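Local coordinates for mandelate racemase / muconate lactonizing enzyme (Burkholderia pseudomallei, PDB 2POD), which is of unknown function but belongs to the enolase superfamily, may act as a lyase, and binds a sodium ion in its barrel domain, at residues T6-L11 and W50-L55; W21-T26 and T31-T36; N121-P126 and L165-S170; D161-D166 and S348-Y353; D181-A186 and Y190-S195. All blocks are in the same frame, centred on the assembly; numbering follows the deposited sequence.

Interaction 1: T6-L11 and W50-L55; sequences TEIETL and WAANRL
Ile8 and Ala52 mark the place where strand 5-13 and segment 50-55 of helix 40-55 come nearest, with 6.7 Å between their CA atoms. At that spacing the two backbones are separated by a single layer of side chains, and one isoleucine supplies most of it. Ile8 points at the helix. Its CG1 branch stands anti to the carbonyl carbon (chi1 -73°) and runs on extended from there (chi2 158°), a course that ends with the CD1 methyl at Ala52 and Leu55. CD1 settles between these two residues, three apart in the chain: it lies 3.9 Å from Leu55 CD2 and equally far from Leu55 CB. On the alanine, Ile8 CD1 is 4.1 Å from Ala52 CA and 4.4 Å from Ala52 CB. Ile8 and Leu55 meet at about a right angle, the tip of the isoleucine set against the flank of the leucine. The principle at work is the two-layer packing of the N-terminal capping domain of the enolase superfamily, in which an antiparallel sheet is backed by helices. Leu89 of helix 81-101 continues the apolar layer beyond Leu55, and Val24 on the neighbouring strand flanks Ile8. Two residues along, Thr10 adds a polar tie between the same elements, its OG1 hydrogen-bonding Glu44 and His48 of helix 40-55. Near the start of the strand, Thr6 and Glu7 both face His25 in a classic beta bulge.

Interaction 2: W21-T26 and T31-T36; sequences WVLVHT and TGLGET
Glu35 OE2 is gripped by two donors, Trp21 NE1 at 2.9 Å across the strand pair and the backbone N of Val328. The strands involved, 19-26 and 31-37, form a beta hairpin at one margin of the antiparallel sheet in the N-terminal domain. The tryptophan bond is bent, with an N-H...O angle of 138°, and it uses the anti lone pair of OE2. Trp21 and Glu35 are a non-hydrogen-bonded pair whose side chains run side by side in the same direction, indole and carboxylate planes turned 36° apart. Glu35 reaches along the indole because its CG is anti to the backbone N (chi1 -160°) and the chain stays extended beyond; CG passes 3.6 Å from Trp21 CD1. OE1 accepts from the N of Val329, so both carboxylate oxygens are engaged at the start of helix 327-339, tying the hairpin to the barrel domain. Between the side-chain pairs, Val22 with Gly34 and Val24 with Gly32 make two hydrogen-bonded pairs. The shortest of their four bonds is Gly34 N to Val22 O, 2.8 Å. The two valines lie on the face packed against helix 81-101, opposite glycines. On the other face Leu33 CD2 touches Leu23 CD2 at 3.9 Å, the two leucines crossing at a slant, and sits 4.2 Å from Trp21 CD1. Farther along that face, His25 gives its NE2 to a hydrogen bond with Glu9 OE2 on the next strand, while its ND1 edge meets the methyl CG2 of Thr31 at 3.5 Å.

Interaction 3: N121-P126 and L165-S170; sequences NTCAGP and LDLLDS
Leu167 meets Asn121 at about a right angle, the leucine reaching out from helix 160-170 and the asparagine standing up from the end of strand 117-122. The point of contact is one methyl: Leu167 CD2 rests 3.8 Å from Asn121 CB and 4.0 Å from Asn121 CG, against CB and the start of the amide. With CG anti to the backbone N (chi1 -160°), the amide carbon also lies beside the methyl. The amide oxygen OD1 is engaged elsewhere, accepting from the backbone N of Arg350. The other leucine methyl, CD1, lies 4.3 Å from Cys123 SG, and the fork of Leu167 thereby bridges the last part of the strand and the turn after it. This is the packing of a beta-alpha-beta unit: in the barrel of the enolase superfamily, strand 117-122 and its parallel neighbour 174-177 lie side by side, and helix 160-170, the second of two helices between them in sequence, packs over them. Met175 of strand 174-177 touches both Leu167 and Cys123, which continues the apolar interface onto the next strand. Beyond strand 117-122 the chain bends at once. Cys123 is the centre of an inverse gamma turn, closed by Ala124 N to Thr122 O at 2.7 Å, and its side chain lies about 12 Å from a bound sodium ion. On the helix, Ser170 turns its OG back over the carbonyl of Leu167, donating to O at 3.0 Å from above the carbonyl plane.

Interaction 4: D161-D166 and S348-Y353; sequences DELALD and SVRAFY
The guanidinium of Arg350 meets Asp166 at its edge, end-on, with NH1 and NH2 both directed at the single oxygen OD1. Asp166 OD1 lies near the guanidinium plane, 2.8 Å from NH2 and 2.9 Å from NH1, and the two bonds form a salt bridge. The carboxylate is not coplanar with its partner: the planes are turned 51° apart. NH2 meets OD1 on the anti side, tilted out of the carboxylate plane, whereas NH1 comes from above it, 59° out of plane, both donors on the same face. Leu163 CD1 approaches the guanidinium obliquely, 3.5 Å from NH2, the leucine and arginine sliding past each other in opposite directions. At the other end of the arginine, a face of the Tyr353 ring carries Arg350 CA, 3.5 Å above the ring plane. Arg350 spans the gap because it is extended from CG to NE after a first torsion of 60°. The NE makes a second salt bridge, to Asp152, which would hold the guanidinium against rotation. Val349, at the N-cap position of helix 350-356, offers its O to both Phe352 N and Tyr353 N, 2.9 and 3.1 Å away. The salt bridge to Asp166 joins helix 350-356, which follows strand 346-348, to helix 160-170, which precedes strand 174-177. Strands 117-122 and 346-348, far apart in sequence, pair in parallel, as the first and last strands do where a TIM-type barrel closes.

Interaction 5: D181-A186 and Y190-S195; sequences DPYAEA and YYISKS
Tyr183 and Ile192 are brought together by two different first torsions. In Tyr183 the ring carbon CG is anti to the carbonyl carbon (chi1 -54°), which swings the ring away while CB stays turned to the other segment. In Ile192 the CG1 branch takes the position anti to the backbone N (chi1 -175°) and, extended further (chi2 154°), carries CD1 to Tyr183. The methyl stops 4.0 Å from Tyr183 CB and stands obliquely to the ring. Their CA atoms are 6.6 Å apart, the nearest pair of the two segments, and the carbonyl oxygens of Tyr183 and Tyr191 pass each other at 4.0 Å. Both segments lie in the connection from strand 174-177 to strand 216-220 of the barrel domain, which also holds helices 194-200 and 202-210. Within it Ile192 lies between the short, weakly bonded helix 181-184 and helix 227-237, packing on Pro229, Gln232 and Ile233 of the latter, while the Tyr183 ring touches Asp196, Arg199 and Ala200 of helix 194-200. Ser193 is the N-cap of helix 194-200, with its OG hydrogen-bonded to Asp196 N, and its own N lies 3.6 Å above one face of the Tyr191 ring, toward the rim. The same stretch works across a subunit boundary: Tyr191 bonds through OH to Asp216 of the second subunit and makes a cation-pi contact with Arg118 of that subunit, and Lys194 NZ bonds to the O of Met215 of the same neighbour.

In the fold
The five contacts sample two domains. Interactions 1 and 2 share one sheet of the N-terminal domain, with centres 9 Å apart: the first is purely apolar strand-to-helix packing, the second mainly a ladder of backbone bonds. Probable bonds from Glu7 O to His25 N and from Glu9 O to Leu23 N join them. Interactions 3 and 4 lie in the barrel domain, use the same helix 160-170 and have nearly coincident centres, yet one is a buried methyl contact and the other a salt bridge whose acid is exposed. The centre of interaction 5 is about 26 Å from the centres of both; it is only partly buried, and is the one that borders another subunit.

Interaction 1: T6-L11 and W50-L55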
# COMPACT_ATOMS: atom_id res chain seq x y z
N THR B 6 23.88 42.30 -19.35
CA THR B 6 24.98 43.21 -19.06
C THR B 6 25.07 43.56 -17.58
O THR B 6 26.17 43.77 -17.06
CB THR B 6 24.88 44.50 -19.90
OG1 THR B 6 23.54 45.02 -19.85
CG2 THR B 6 25.27 44.22 -21.35
N GLU B 7 23.93 43.59 -16.91
CA GLU B 7 23.79 44.26 -15.61
C GLU B 7 22.53 43.78 -14.87
O GLU B 7 21.46 43.65 -15.46
CB GLU B 7 23.74 45.77 -15.81
CG GLU B 7 24.17 46.60 -14.61
CD GLU B 7 24.19 48.09 -14.93
OE1 GLU B 7 23.23 48.79 -14.56
OE2 GLU B 7 25.17 48.55 -15.56
N ILE B 8 22.68 43.52 -13.57
CA ILE B 8 21.55 43.16 -12.71
C ILE B 8 21.48 44.13 -11.52
O ILE B 8 22.46 44.34 -10.82
CB ILE B 8 21.61 41.66 -12.25
CG1 ILE B 8 21.25 40.73 -13.43
CG2 ILE B 8 20.67 41.39 -11.08
CD1 ILE B 8 21.76 39.32 -13.31
N GLU B 9 20.30 44.72 -11.31
CA GLU B 9 20.11 45.73 -10.27
C GLU B 9 19.08 45.25 -9.26
O GLU B 9 18.00 44.83 -9.65
CB GLU B 9 19.58 47.02 -10.89
CG GLU B 9 20.64 47.96 -11.41
CD GLU B 9 20.09 49.36 -11.65
OE1 GLU B 9 20.44 50.27 -10.86
OE2 GLU B 9 19.31 49.55 -12.61
N THR B 10 19.39 45.33 -7.97
CA THR B 10 18.37 45.14 -6.94
C THR B 10 17.96 46.45 -6.28
O THR B 10 18.79 47.33 -6.05
CB THR B 10 18.81 44.13 -5.86
OG1 THR B 10 20.03 44.56 -5.26
CG2 THR B 10 18.99 42.74 -6.47
N LEU B 11 16.67 46.56 -5.98
CA LEU B 11 16.12 47.77 -5.39
C LEU B 11 15.39 47.39 -4.11
O LEU B 11 14.43 46.60 -4.15
CB LEU B 11 15.12 48.43 -6.36
CG LEU B 11 15.36 48.80 -7.83
CD1 LEU B 11 14.45 49.97 -8.16
CD2 LEU B 11 16.79 49.15 -8.20
N TRP B 50 26.08 34.97 -5.95
CA TRP B 50 26.20 33.74 -6.72
C TRP B 50 25.48 33.79 -8.08
O TRP B 50 26.06 33.40 -9.10
CB TRP B 50 25.70 32.55 -5.90
CG TRP B 50 25.95 31.22 -6.54
CD1 TRP B 50 27.11 30.50 -6.51
CD2 TRP B 50 25.02 30.44 -7.30
NE1 TRP B 50 26.96 29.32 -7.20
CE2 TRP B 50 25.68 29.26 -7.69
CE3 TRP B 50 23.68 30.63 -7.68
CZ2 TRP B 50 25.05 28.27 -8.45
CZ3 TRP B 50 23.06 29.64 -8.43
CH2 TRP B 50 23.75 28.48 -8.81
N ALA B 51 24.25 34.28 -8.07
CA ALA B 51 23.33 34.14 -9.20
C ALA B 51 23.66 35.09 -10.35
O ALA B 51 23.45 34.76 -11.52
CB ALA B 51 21.90 34.39 -8.74
N ALA B 52 24.17 36.27 -10.01
CA ALA B 52 24.46 37.32 -10.99
C ALA B 52 25.58 36.92 -11.94
O ALA B 52 25.50 37.20 -13.14
CB ALA B 52 24.80 38.59 -10.28
N ASN B 53 26.61 36.26 -11.41
CA ASN B 53 27.73 35.78 -12.21
C ASN B 53 27.38 34.62 -13.15
O ASN B 53 28.06 34.40 -14.16
CB ASN B 53 28.91 35.40 -11.31
CG ASN B 53 29.42 36.58 -10.49
OD1 ASN B 53 29.64 37.67 -11.01
ND2 ASN B 53 29.59 36.35 -9.19
N ARG B 54 26.32 33.90 -12.82
CA ARG B 54 25.83 32.81 -13.66
C ARG B 54 25.01 33.35 -14.83
O ARG B 54 24.76 32.64 -15.80
CB ARG B 54 25.00 31.82 -12.84
CG ARG B 54 25.80 31.08 -11.78
CD ARG B 54 25.49 29.60 -11.81
NE ARG B 54 26.35 28.87 -12.74
CZ ARG B 54 26.22 27.58 -13.04
NH1 ARG B 54 25.25 26.86 -12.48
NH2 ARG B 54 27.06 27.01 -13.90
N LEU B 55 24.61 34.61 -14.73
CA LEU B 55 23.61 35.19 -15.59
C LEU B 55 24.19 36.30 -16.48
O LEU B 55 23.76 36.48 -17.61
CB LEU B 55 22.45 35.72 -14.74
CG LEU B 55 21.01 35.41 -15.15
CD1 LEU B 55 20.75 33.93 -15.42
CD2 LEU B 55 20.09 35.90 -14.07

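Interaction 2: W21-T26 and T31-T36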
# COMPACT_ATOMS: atom_id res chain seq x y z
N TRP B 21 12.70 44.50 -5.62
CA TRP B 21 12.70 44.53 -7.08
C TRP B 21 14.04 44.14 -7.65
O TRP B 21 15.07 44.37 -7.02
CB TRP B 21 12.28 45.89 -7.60
CG TRP B 21 10.86 46.19 -7.35
CD1 TRP B 21 9.78 45.43 -7.69
CD2 TRP B 21 10.34 47.34 -6.68
NE1 TRP B 21 8.62 46.04 -7.29
CE2 TRP B 21 8.93 47.22 -6.66
CE3 TRP B 21 10.92 48.47 -6.10
CZ2 TRP B 21 8.10 48.18 -6.09
CZ3 TRP B 21 10.09 49.44 -5.52
CH2 TRP B 21 8.69 49.28 -5.52
N VAL B 22 14.01 43.50 -8.82
CA VAL B 22 15.23 43.17 -9.56
C VAL B 22 15.06 43.64 -11.01
O VAL B 22 14.00 43.47 -11.60
CB VAL B 22 15.54 41.65 -9.55
CG1 VAL B 22 16.93 41.38 -10.13
CG2 VAL B 22 15.48 41.10 -8.15
N LEU B 23 16.12 44.24 -11.55
CA LEU B 23 16.15 44.71 -12.93
C LEU B 23 17.29 44.03 -13.67
O LEU B 23 18.43 44.07 -13.21
CB LEU B 23 16.33 46.22 -12.99
CG LEU B 23 15.15 47.11 -12.58
CD1 LEU B 23 15.63 48.53 -12.35
CD2 LEU B 23 14.05 47.09 -13.62
N VAL B 24 16.98 43.42 -14.81
CA VAL B 24 17.98 42.73 -15.61
C VAL B 24 18.19 43.47 -16.93
O VAL B 24 17.27 43.58 -17.74
CB VAL B 24 17.59 41.24 -15.87
CG1 VAL B 24 18.59 40.55 -16.81
CG2 VAL B 24 17.48 40.48 -14.56
N HIS B 25 19.40 43.99 -17.13
CA HIS B 25 19.70 44.86 -18.26
C HIS B 25 20.43 44.10 -19.36
O HIS B 25 21.29 43.26 -19.07
CB HIS B 25 20.56 46.06 -17.83
CG HIS B 25 19.92 46.92 -16.79
ND1 HIS B 25 18.83 47.72 -17.07
CD2 HIS B 25 20.21 47.11 -15.48
CE1 HIS B 25 18.48 48.36 -15.97
NE2 HIS B 25 19.30 48.02 -14.99
N THR B 26 20.08 44.40 -20.61
CA THR B 26 20.76 43.82 -21.76
C THR B 26 21.54 44.83 -22.60
O THR B 26 21.44 46.04 -22.38
CB THR B 26 19.80 43.00 -22.65
OG1 THR B 26 18.61 43.76 -22.92
CG2 THR B 26 19.41 41.68 -21.97
N THR B 31 15.23 45.97 -20.71
CA THR B 31 15.31 45.66 -19.29
C THR B 31 14.07 44.93 -18.80
O THR B 31 12.94 45.27 -19.18
CB THR B 31 15.61 46.91 -18.39
OG1 THR B 31 14.44 47.27 -17.65
CG2 THR B 31 16.11 48.10 -19.20
N GLY B 32 14.29 43.92 -17.96
CA GLY B 32 13.21 43.12 -17.40
C GLY B 32 13.00 43.40 -15.93
O GLY B 32 13.96 43.68 -15.21
N LEU B 33 11.76 43.33 -15.48
CA LEU B 33 11.42 43.60 -14.08
C LEU B 33 11.02 42.32 -13.34
O LEU B 33 10.07 41.63 -13.73
CB LEU B 33 10.29 44.61 -13.99
CG LEU B 33 10.37 45.77 -13.00
CD1 LEU B 33 8.97 46.33 -12.79
CD2 LEU B 33 11.05 45.45 -11.66
N GLY B 34 11.75 42.03 -12.27
CA GLY B 34 11.38 40.99 -11.33
C GLY B 34 11.02 41.52 -9.96
O GLY B 34 11.28 42.68 -9.63
N GLU B 35 10.43 40.64 -9.15
CA GLU B 35 10.03 40.99 -7.79
C GLU B 35 10.04 39.75 -6.91
O GLU B 35 9.75 38.65 -7.39
CB GLU B 35 8.62 41.58 -7.81
CG GLU B 35 8.24 42.39 -6.60
CD GLU B 35 6.81 42.85 -6.68
OE1 GLU B 35 5.92 42.00 -6.59
OE2 GLU B 35 6.58 44.06 -6.84
N THR B 36 10.36 39.93 -5.63
CA THR B 36 9.99 38.96 -4.59
C THR B 36 9.74 39.61 -3.22
O THR B 36 10.07 40.78 -3.01
CB THR B 36 11.02 37.82 -4.46
OG1 THR B 36 10.51 36.81 -3.58
CG2 THR B 36 12.35 38.34 -3.93

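Interaction 3: N121-P126 and L165-S170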
# COMPACT_ATOMS: atom_id res chain seq x y z
N ASN B 121 -10.87 38.67 -2.58
CA ASN B 121 -10.20 39.66 -1.75
C ASN B 121 -9.64 39.09 -0.47
O ASN B 121 -10.37 38.61 0.39
CB ASN B 121 -11.10 40.86 -1.45
CG ASN B 121 -10.30 42.09 -1.04
OD1 ASN B 121 -9.66 42.74 -1.87
ND2 ASN B 121 -10.33 42.41 0.25
N THR B 122 -8.32 39.12 -0.36
CA THR B 122 -7.65 38.81 0.89
C THR B 122 -7.77 40.03 1.81
O THR B 122 -7.18 41.08 1.55
CB THR B 122 -6.19 38.39 0.63
OG1 THR B 122 -6.19 37.16 -0.09
CG2 THR B 122 -5.40 38.20 1.92
N CYS B 123 -8.56 39.87 2.87
CA CYS B 123 -8.95 40.97 3.75
C CYS B 123 -7.82 41.38 4.70
O CYS B 123 -7.95 41.25 5.92
CB CYS B 123 -10.21 40.60 4.54
SG CYS B 123 -11.64 40.17 3.51
N ALA B 124 -6.72 41.85 4.13
CA ALA B 124 -5.63 42.48 4.87
C ALA B 124 -5.85 43.99 4.97
O ALA B 124 -6.50 44.58 4.10
CB ALA B 124 -4.30 42.20 4.19
N GLY B 125 -5.31 44.59 6.03
CA GLY B 125 -5.20 46.05 6.11
C GLY B 125 -4.03 46.59 5.32
O GLY B 125 -3.14 45.83 4.93
N PRO B 126 -4.02 47.92 5.07
CA PRO B 126 -2.98 48.61 4.30
C PRO B 126 -1.59 48.59 4.95
O PRO B 126 -1.47 48.49 6.17
CB PRO B 126 -3.50 50.06 4.22
CG PRO B 126 -4.96 49.97 4.52
CD PRO B 126 -5.07 48.85 5.51
N LEU B 165 -20.91 42.66 2.76
CA LEU B 165 -21.88 43.47 2.01
C LEU B 165 -21.21 44.51 1.11
O LEU B 165 -21.65 44.75 -0.02
CB LEU B 165 -22.86 44.15 2.96
CG LEU B 165 -23.91 43.26 3.64
CD1 LEU B 165 -24.50 43.96 4.87
CD2 LEU B 165 -25.03 42.86 2.66
N ASP B 166 -20.13 45.10 1.62
CA ASP B 166 -19.32 46.07 0.88
C ASP B 166 -18.58 45.44 -0.31
O ASP B 166 -18.53 46.04 -1.39
CB ASP B 166 -18.34 46.76 1.85
CG ASP B 166 -17.42 47.74 1.16
OD1 ASP B 166 -16.24 47.79 1.55
OD2 ASP B 166 -17.87 48.47 0.24
N LEU B 167 -18.03 44.25 -0.12
CA LEU B 167 -17.37 43.54 -1.22
C LEU B 167 -18.34 43.08 -2.30
O LEU B 167 -18.02 43.13 -3.49
CB LEU B 167 -16.56 42.34 -0.69
CG LEU B 167 -15.24 42.70 -0.02
CD1 LEU B 167 -14.80 41.59 0.90
CD2 LEU B 167 -14.15 43.04 -1.03
N LEU B 168 -19.52 42.66 -1.87
CA LEU B 168 -20.59 42.25 -2.78
C LEU B 168 -21.11 43.39 -3.65
O LEU B 168 -21.52 43.17 -4.80
CB LEU B 168 -21.73 41.60 -1.99
CG LEU B 168 -22.69 40.70 -2.76
CD1 LEU B 168 -22.13 39.29 -2.89
CD2 LEU B 168 -24.05 40.69 -2.08
N ASP B 169 -21.09 44.61 -3.11
CA ASP B 169 -21.50 45.81 -3.85
C ASP B 169 -20.56 46.17 -5.00
O ASP B 169 -21.01 46.64 -6.05
CB ASP B 169 -21.64 47.01 -2.90
CG ASP B 169 -22.94 47.78 -3.11
OD1 ASP B 169 -23.29 48.09 -4.27
OD2 ASP B 169 -23.60 48.09 -2.10
N SER B 170 -19.26 45.94 -4.81
CA SER B 170 -18.28 46.12 -5.88
C SER B 170 -18.20 44.91 -6.81
O SER B 170 -17.61 44.98 -7.89
CB SER B 170 -16.90 46.48 -5.31
OG SER B 170 -16.51 45.58 -4.29

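Interaction 4: D161-D166 and S348-Y353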
# COMPACT_ATOMS: atom_id res chain seq x y z
N ASP B 161 -19.92 41.18 8.80
CA ASP B 161 -21.14 41.40 8.02
C ASP B 161 -21.05 42.61 7.08
O ASP B 161 -21.46 42.52 5.91
CB ASP B 161 -22.38 41.51 8.92
CG ASP B 161 -22.09 42.15 10.28
OD1 ASP B 161 -21.17 42.98 10.40
OD2 ASP B 161 -22.82 41.82 11.25
N GLU B 162 -20.49 43.71 7.58
CA GLU B 162 -20.37 44.95 6.82
C GLU B 162 -19.39 44.84 5.66
O GLU B 162 -19.66 45.33 4.57
CB GLU B 162 -19.95 46.10 7.75
CG GLU B 162 -21.12 46.91 8.31
CD GLU B 162 -20.89 47.33 9.75
OE1 GLU B 162 -20.03 48.22 9.99
OE2 GLU B 162 -21.58 46.78 10.65
N LEU B 163 -18.26 44.17 5.91
CA LEU B 163 -17.20 44.00 4.92
C LEU B 163 -17.66 43.11 3.76
O LEU B 163 -17.34 43.39 2.60
CB LEU B 163 -15.96 43.41 5.60
CG LEU B 163 -14.83 42.77 4.79
CD1 LEU B 163 -14.07 43.80 3.96
CD2 LEU B 163 -13.91 42.06 5.73
N ALA B 164 -18.40 42.07 4.10
CA ALA B 164 -19.02 41.17 3.13
C ALA B 164 -19.97 41.91 2.18
O ALA B 164 -19.84 41.81 0.96
CB ALA B 164 -19.73 40.04 3.84
N LEU B 165 -20.91 42.66 2.76
CA LEU B 165 -21.88 43.47 2.01
C LEU B 165 -21.21 44.51 1.11
O LEU B 165 -21.65 44.75 -0.02
CB LEU B 165 -22.86 44.15 2.96
CG LEU B 165 -23.91 43.26 3.64
CD1 LEU B 165 -24.50 43.96 4.87
CD2 LEU B 165 -25.03 42.86 2.66
N ASP B 166 -20.13 45.10 1.62
CA ASP B 166 -19.32 46.07 0.88
C ASP B 166 -18.58 45.44 -0.31
O ASP B 166 -18.53 46.04 -1.39
CB ASP B 166 -18.34 46.76 1.85
CG ASP B 166 -17.42 47.74 1.16
OD1 ASP B 166 -16.24 47.79 1.55
OD2 ASP B 166 -17.87 48.47 0.24
N SER B 348 -6.24 39.00 -4.98
CA SER B 348 -5.88 40.41 -4.96
C SER B 348 -6.31 41.04 -3.63
O SER B 348 -7.19 40.52 -2.94
CB SER B 348 -6.52 41.14 -6.13
OG SER B 348 -7.92 41.29 -5.95
N VAL B 349 -5.67 42.15 -3.29
CA VAL B 349 -5.99 42.90 -2.07
C VAL B 349 -6.33 44.35 -2.44
O VAL B 349 -5.48 45.07 -2.95
CB VAL B 349 -4.80 42.88 -1.07
CG1 VAL B 349 -5.18 43.53 0.25
CG2 VAL B 349 -4.33 41.46 -0.82
N ARG B 350 -7.57 44.76 -2.19
CA ARG B 350 -8.06 46.06 -2.65
C ARG B 350 -7.37 47.26 -2.01
O ARG B 350 -7.14 48.28 -2.67
CB ARG B 350 -9.59 46.16 -2.57
CG ARG B 350 -10.17 45.98 -1.18
CD ARG B 350 -11.68 46.06 -1.19
NE ARG B 350 -12.19 46.14 0.18
CZ ARG B 350 -13.43 46.49 0.51
NH1 ARG B 350 -14.32 46.80 -0.43
NH2 ARG B 350 -13.78 46.53 1.78
N ALA B 351 -6.98 47.12 -0.74
CA ALA B 351 -6.14 48.09 -0.03
C ALA B 351 -4.74 48.26 -0.64
O ALA B 351 -4.04 49.22 -0.34
CB ALA B 351 -6.03 47.72 1.44
N PHE B 352 -4.35 47.31 -1.49
CA PHE B 352 -3.03 47.34 -2.11
C PHE B 352 -3.13 47.99 -3.49
O PHE B 352 -2.41 48.96 -3.77
CB PHE B 352 -2.45 45.92 -2.22
CG PHE B 352 -1.87 45.37 -0.93
CD1 PHE B 352 -2.30 45.82 0.32
CD2 PHE B 352 -0.89 44.38 -0.98
CE1 PHE B 352 -1.75 45.30 1.49
CE2 PHE B 352 -0.34 43.85 0.19
CZ PHE B 352 -0.78 44.31 1.43
N TYR B 353 -4.01 47.47 -4.34
CA TYR B 353 -4.16 47.97 -5.72
C TYR B 353 -4.89 49.30 -5.89
O TYR B 353 -4.64 50.02 -6.86
CB TYR B 353 -4.64 46.89 -6.71
CG TYR B 353 -6.04 46.36 -6.48
CD1 TYR B 353 -7.17 47.11 -6.80
CD2 TYR B 353 -6.24 45.07 -5.98
CE1 TYR B 353 -8.45 46.62 -6.59
CE2 TYR B 353 -7.51 44.57 -5.78
CZ TYR B 353 -8.61 45.34 -6.08
OH TYR B 353 -9.88 44.84 -5.88

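Interaction 5: D181-A186 and Y190-S195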
# COMPACT_ATOMS: atom_id res chain seq x y z
N ASP B 181 -5.81 32.73 13.79
CA ASP B 181 -4.44 33.19 14.05
C ASP B 181 -4.00 33.57 15.48
O ASP B 181 -2.93 33.12 15.91
CB ASP B 181 -4.04 34.28 13.05
CG ASP B 181 -3.83 33.74 11.65
OD1 ASP B 181 -4.50 32.76 11.26
OD2 ASP B 181 -2.97 34.31 10.93
N PRO B 182 -4.81 34.39 16.21
CA PRO B 182 -4.27 34.83 17.51
C PRO B 182 -4.28 33.75 18.60
O PRO B 182 -3.61 33.90 19.62
CB PRO B 182 -5.21 35.98 17.92
CG PRO B 182 -6.09 36.24 16.73
CD PRO B 182 -6.15 34.96 15.98
N TYR B 183 -5.02 32.67 18.36
CA TYR B 183 -5.14 31.59 19.34
C TYR B 183 -4.02 30.56 19.25
O TYR B 183 -3.81 29.78 20.18
CB TYR B 183 -6.54 30.96 19.29
CG TYR B 183 -7.63 32.01 19.44
CD1 TYR B 183 -8.41 32.38 18.35
CD2 TYR B 183 -7.84 32.65 20.66
CE1 TYR B 183 -9.40 33.36 18.48
CE2 TYR B 183 -8.82 33.63 20.80
CZ TYR B 183 -9.59 33.97 19.70
OH TYR B 183 -10.57 34.94 19.84
N ALA B 184 -3.27 30.59 18.15
CA ALA B 184 -2.14 29.70 17.92
C ALA B 184 -0.95 29.92 18.85
O ALA B 184 -0.37 28.96 19.36
CB ALA B 184 -1.70 29.78 16.48
N GLU B 185 -0.60 31.19 19.08
CA GLU B 185 0.67 31.55 19.74
C GLU B 185 0.70 31.26 21.24
O GLU B 185 1.78 31.09 21.81
CB GLU B 185 1.05 33.01 19.45
CG GLU B 185 -0.07 34.04 19.66
CD GLU B 185 0.16 34.94 20.88
OE1 GLU B 185 1.27 35.51 21.00
OE2 GLU B 185 -0.77 35.07 21.70
N ALA B 186 -0.47 31.20 21.86
CA ALA B 186 -0.59 30.85 23.28
C ALA B 186 -0.20 29.41 23.58
O ALA B 186 0.28 29.10 24.68
CB ALA B 186 -2.01 31.13 23.77
N TYR B 190 -0.85 23.76 19.41
CA TYR B 190 -1.20 22.42 19.88
C TYR B 190 -2.55 22.36 20.56
O TYR B 190 -3.04 21.28 20.87
CB TYR B 190 -0.11 21.84 20.76
CG TYR B 190 1.17 21.56 20.01
CD1 TYR B 190 2.24 22.44 20.07
CD2 TYR B 190 1.30 20.42 19.21
CE1 TYR B 190 3.42 22.20 19.38
CE2 TYR B 190 2.47 20.16 18.51
CZ TYR B 190 3.52 21.06 18.59
OH TYR B 190 4.69 20.81 17.90
N TYR B 191 -3.17 23.53 20.78
CA TYR B 191 -4.39 23.62 21.57
C TYR B 191 -5.23 24.84 21.20
O TYR B 191 -4.73 25.96 21.11
CB TYR B 191 -4.08 23.63 23.08
CG TYR B 191 -5.29 23.75 23.97
CD1 TYR B 191 -5.57 24.94 24.65
CD2 TYR B 191 -6.17 22.69 24.13
CE1 TYR B 191 -6.69 25.06 25.46
CE2 TYR B 191 -7.30 22.80 24.94
CZ TYR B 191 -7.55 23.98 25.60
OH TYR B 191 -8.67 24.08 26.39
N ILE B 192 -6.52 24.60 20.99
CA ILE B 192 -7.54 25.64 21.07
C ILE B 192 -8.65 25.24 22.06
O ILE B 192 -9.12 24.09 22.06
CB ILE B 192 -8.09 26.04 19.65
CG1 ILE B 192 -9.07 27.22 19.74
CG2 ILE B 192 -8.67 24.82 18.90
CD1 ILE B 192 -9.17 28.07 18.47
N SER B 193 -9.03 26.17 22.93
CA SER B 193 -10.16 25.96 23.84
C SER B 193 -11.47 26.02 23.06
O SER B 193 -11.54 26.66 22.01
CB SER B 193 -10.14 26.99 24.97
OG SER B 193 -10.88 28.16 24.64
N LYS B 194 -12.50 25.34 23.58
CA LYS B 194 -13.82 25.26 22.93
C LYS B 194 -14.52 26.62 22.84
O LYS B 194 -15.32 26.85 21.92
CB LYS B 194 -14.71 24.27 23.68
CG LYS B 194 -14.79 22.89 23.04
CD LYS B 194 -14.71 21.77 24.07
CE LYS B 194 -16.08 21.26 24.47
NZ LYS B 194 -16.07 20.76 25.88
N SER B 195 -14.22 27.51 23.78
CA SER B 195 -14.82 28.84 23.83
C SER B 195 -14.08 29.83 22.92
O SER B 195 -14.71 30.69 22.30
CB SER B 195 -14.90 29.35 25.27
OG SER B 195 -13.64 29.78 25.77